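Local structure of IWS1 (Encephalitozoon cuniculi, 2XPP) at residues 35-40 and 67-72. The protein probably acts as a nuclear transcription factor of the IWS1 family that takes part in regulating transcription by RNA polymerase II. Residues are numbered along the deposited sequence; the frame is centred on the assembly and turned at random.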
loop_
_atom_site.group_PDB
_atom_site.type_symbol
_atom_site.label_atom_id
_atom_site.label_comp_id
_atom_site.label_asym_id
_atom_site.label_seq_id
_atom_site.Cartn_x
_atom_site.Cartn_y
_atom_site.Cartn_z
ATOM N N THR A 35 8.381 -4.546 -15.865
ATOM C CA THR A 35 7.866 -5.859 -15.421
ATOM C C THR A 35 8.450 -6.323 -14.064
ATOM O O THR A 35 8.215 -7.465 -13.654
ATOM C CB THR A 35 8.180 -6.946 -16.465
ATOM O OG1 THR A 35 9.603 -7.071 -16.644
ATOM C CG2 THR A 35 7.571 -6.584 -17.855
ATOM N N GLY A 36 9.199 -5.448 -13.374
ATOM C CA GLY A 36 9.836 -5.834 -12.088
ATOM C C GLY A 36 8.839 -6.198 -11.001
ATOM O O GLY A 36 9.013 -7.229 -10.295
ATOM N N LYS A 37 7.772 -5.410 -10.882
ATOM C CA LYS A 37 6.771 -5.700 -9.853
ATOM C C LYS A 37 6.091 -7.006 -10.132
ATOM O O LYS A 37 5.938 -7.869 -9.241
ATOM C CB LYS A 37 5.708 -4.586 -9.749
ATOM C CG LYS A 37 6.269 -3.293 -9.161
ATOM C CD LYS A 37 5.178 -2.200 -9.018
ATOM C CE LYS A 37 4.483 -1.902 -10.342
ATOM N NZ LYS A 37 5.448 -1.396 -11.346
ATOM N N ILE A 38 5.666 -7.168 -11.368
ATOM C CA ILE A 38 4.930 -8.405 -11.675
ATOM C C ILE A 38 5.794 -9.657 -11.548
ATOM O O ILE A 38 5.285 -10.709 -11.143
ATOM C CB ILE A 38 4.182 -8.264 -13.035
ATOM C CG1 ILE A 38 3.175 -9.403 -13.222
ATOM C CG2 ILE A 38 5.117 -8.230 -14.193
ATOM C CD1 ILE A 38 1.954 -9.264 -12.332
ATOM N N GLU A 39 7.082 -9.559 -11.889
ATOM C CA GLU A 39 7.978 -10.721 -11.866
ATOM C C GLU A 39 8.356 -11.112 -10.421
ATOM O O GLU A 39 8.821 -12.236 -10.168
ATOM C CB GLU A 39 9.230 -10.486 -12.724
ATOM C CG GLU A 39 8.898 -10.453 -14.232
ATOM C CD GLU A 39 10.029 -9.912 -15.127
ATOM O OE1 GLU A 39 11.049 -9.436 -14.589
ATOM O OE2 GLU A 39 9.890 -9.972 -16.388
ATOM N N ASN A 40 8.152 -10.187 -9.485
ATOM C CA ASN A 40 8.633 -10.392 -8.114
ATOM C C ASN A 40 7.529 -10.417 -7.068
ATOM O O ASN A 40 7.791 -10.750 -5.907
ATOM C CB ASN A 40 9.649 -9.305 -7.755
ATOM C CG ASN A 40 10.962 -9.497 -8.462
ATOM O OD1 ASN A 40 11.789 -10.314 -8.039
ATOM N ND2 ASN A 40 11.161 -8.798 -9.569
ATOM N N LYS A 67 2.661 0.921 -0.339
ATOM C CA LYS A 67 1.965 2.080 -0.926
ATOM C C LYS A 67 2.525 2.419 -2.317
ATOM O O LYS A 67 1.768 2.579 -3.267
ATOM C CB LYS A 67 2.143 3.291 -0.037
ATOM C CG LYS A 67 1.513 4.598 -0.593
ATOM C CD LYS A 67 1.801 5.743 0.369
ATOM C CE LYS A 67 1.077 6.977 -0.055
ATOM N NZ LYS A 67 1.647 8.120 0.764
ATOM N N GLY A 68 3.844 2.563 -2.405
ATOM C CA GLY A 68 4.500 2.853 -3.710
ATOM C C GLY A 68 4.147 1.868 -4.800
ATOM O O GLY A 68 3.896 2.260 -5.968
ATOM N N TRP A 69 4.210 0.594 -4.476
ATOM C CA TRP A 69 3.848 -0.460 -5.449
ATOM C C TRP A 69 2.375 -0.392 -5.890
ATOM O O TRP A 69 2.033 -0.828 -7.020
ATOM C CB TRP A 69 4.144 -1.840 -4.878
ATOM C CG TRP A 69 5.602 -2.304 -4.957
ATOM C CD1 TRP A 69 6.742 -1.615 -4.626
ATOM C CD2 TRP A 69 6.027 -3.614 -5.354
ATOM N NE1 TRP A 69 7.854 -2.419 -4.828
ATOM C CE2 TRP A 69 7.434 -3.649 -5.262
ATOM C CE3 TRP A 69 5.342 -4.754 -5.814
ATOM C CZ2 TRP A 69 8.182 -4.804 -5.592
ATOM C CZ3 TRP A 69 6.072 -5.885 -6.148
ATOM C CH2 TRP A 69 7.484 -5.889 -6.040
ATOM N N LEU A 70 1.498 0.116 -5.030
ATOM C CA LEU A 70 0.046 0.237 -5.376
ATOM C C LEU A 70 -0.282 1.538 -6.114
ATOM O O LEU A 70 -1.359 1.692 -6.715
ATOM C CB LEU A 70 -0.753 0.213 -4.074
ATOM C CG LEU A 70 -0.802 -1.180 -3.378
ATOM C CD1 LEU A 70 -1.461 -0.999 -1.993
ATOM C CD2 LEU A 70 -1.623 -2.203 -4.218
ATOM N N GLU A 71 0.626 2.491 -6.027
ATOM C CA GLU A 71 0.401 3.827 -6.623
ATOM C C GLU A 71 0.439 3.831 -8.152
ATOM O O GLU A 71 1.024 2.869 -8.771
ATOM C CB GLU A 71 1.396 4.821 -6.051
ATOM C CG GLU A 71 0.974 5.283 -4.669
ATOM C CD GLU A 71 1.949 6.303 -4.088
ATOM O OE1 GLU A 71 3.187 6.165 -4.291
ATOM O OE2 GLU A 71 1.494 7.306 -3.482
ATOM N N PRO A 72 -0.186 4.847 -8.777
ATOM C CA PRO A 72 -0.098 4.893 -10.255
ATOM C C PRO A 72 1.353 5.010 -10.725
ATOM O O PRO A 72 2.206 5.581 -10.035
ATOM C CB PRO A 72 -0.827 6.184 -10.633
ATOM C CG PRO A 72 -1.648 6.523 -9.394
ATOM C CD PRO A 72 -0.908 6.014 -8.227
#
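Lys37 lays its aliphatic chain across one face of the Trp69 indole, a CH-pi contact that joins the first turn of helix 36-48 to the last turn of helix 62-70 in this all-helical fold; residues 67-72 lie within the TFIIS N-terminal family region. The pair illustrates how a lysine can serve a buried interface twice, its methylenes packing on an aromatic ring while its ammonium group is paired with a carboxylate.

Within residues 35-40, Gly36 takes part through its backbone: its carbonyl O accepts the side-chain amide of Asn40, 2.8 Å from ND2, over a nearly straight bond (168° at the hydrogen). At Lys37 the contact proper begins. CG stands over the six-membered ring, 3.8 Å from its centroid and only 12° off the normal; CB lies near the outer carbons, 3.8 Å from CZ3, whereas CD reaches back over CD2. Lysine and tryptophan thus run past each other in opposite directions. Bends at chi3 (-56°) and chi4 then turn NZ away from the indole to a salt bridge with Asp24 of helix 5-30, which would be expected to offset the cost of burying the charge. The Lys37 backbone takes part too, its O lying 3.7 Å from Trp69 CZ3.

One turn on, Asn40 comes to the ring's edge rather than its face. OD1, at the other end of its amide, bonds to Arg16, and Ile20 packs against Asn40, Lys37 and Trp69 alike. The indole is fixed in turn by NE1, which bonds to the carbonyl of Met17, while at the rim of the six-membered ring Asn40 CB approaches CH2 near the ring plane, at 4.4 Å.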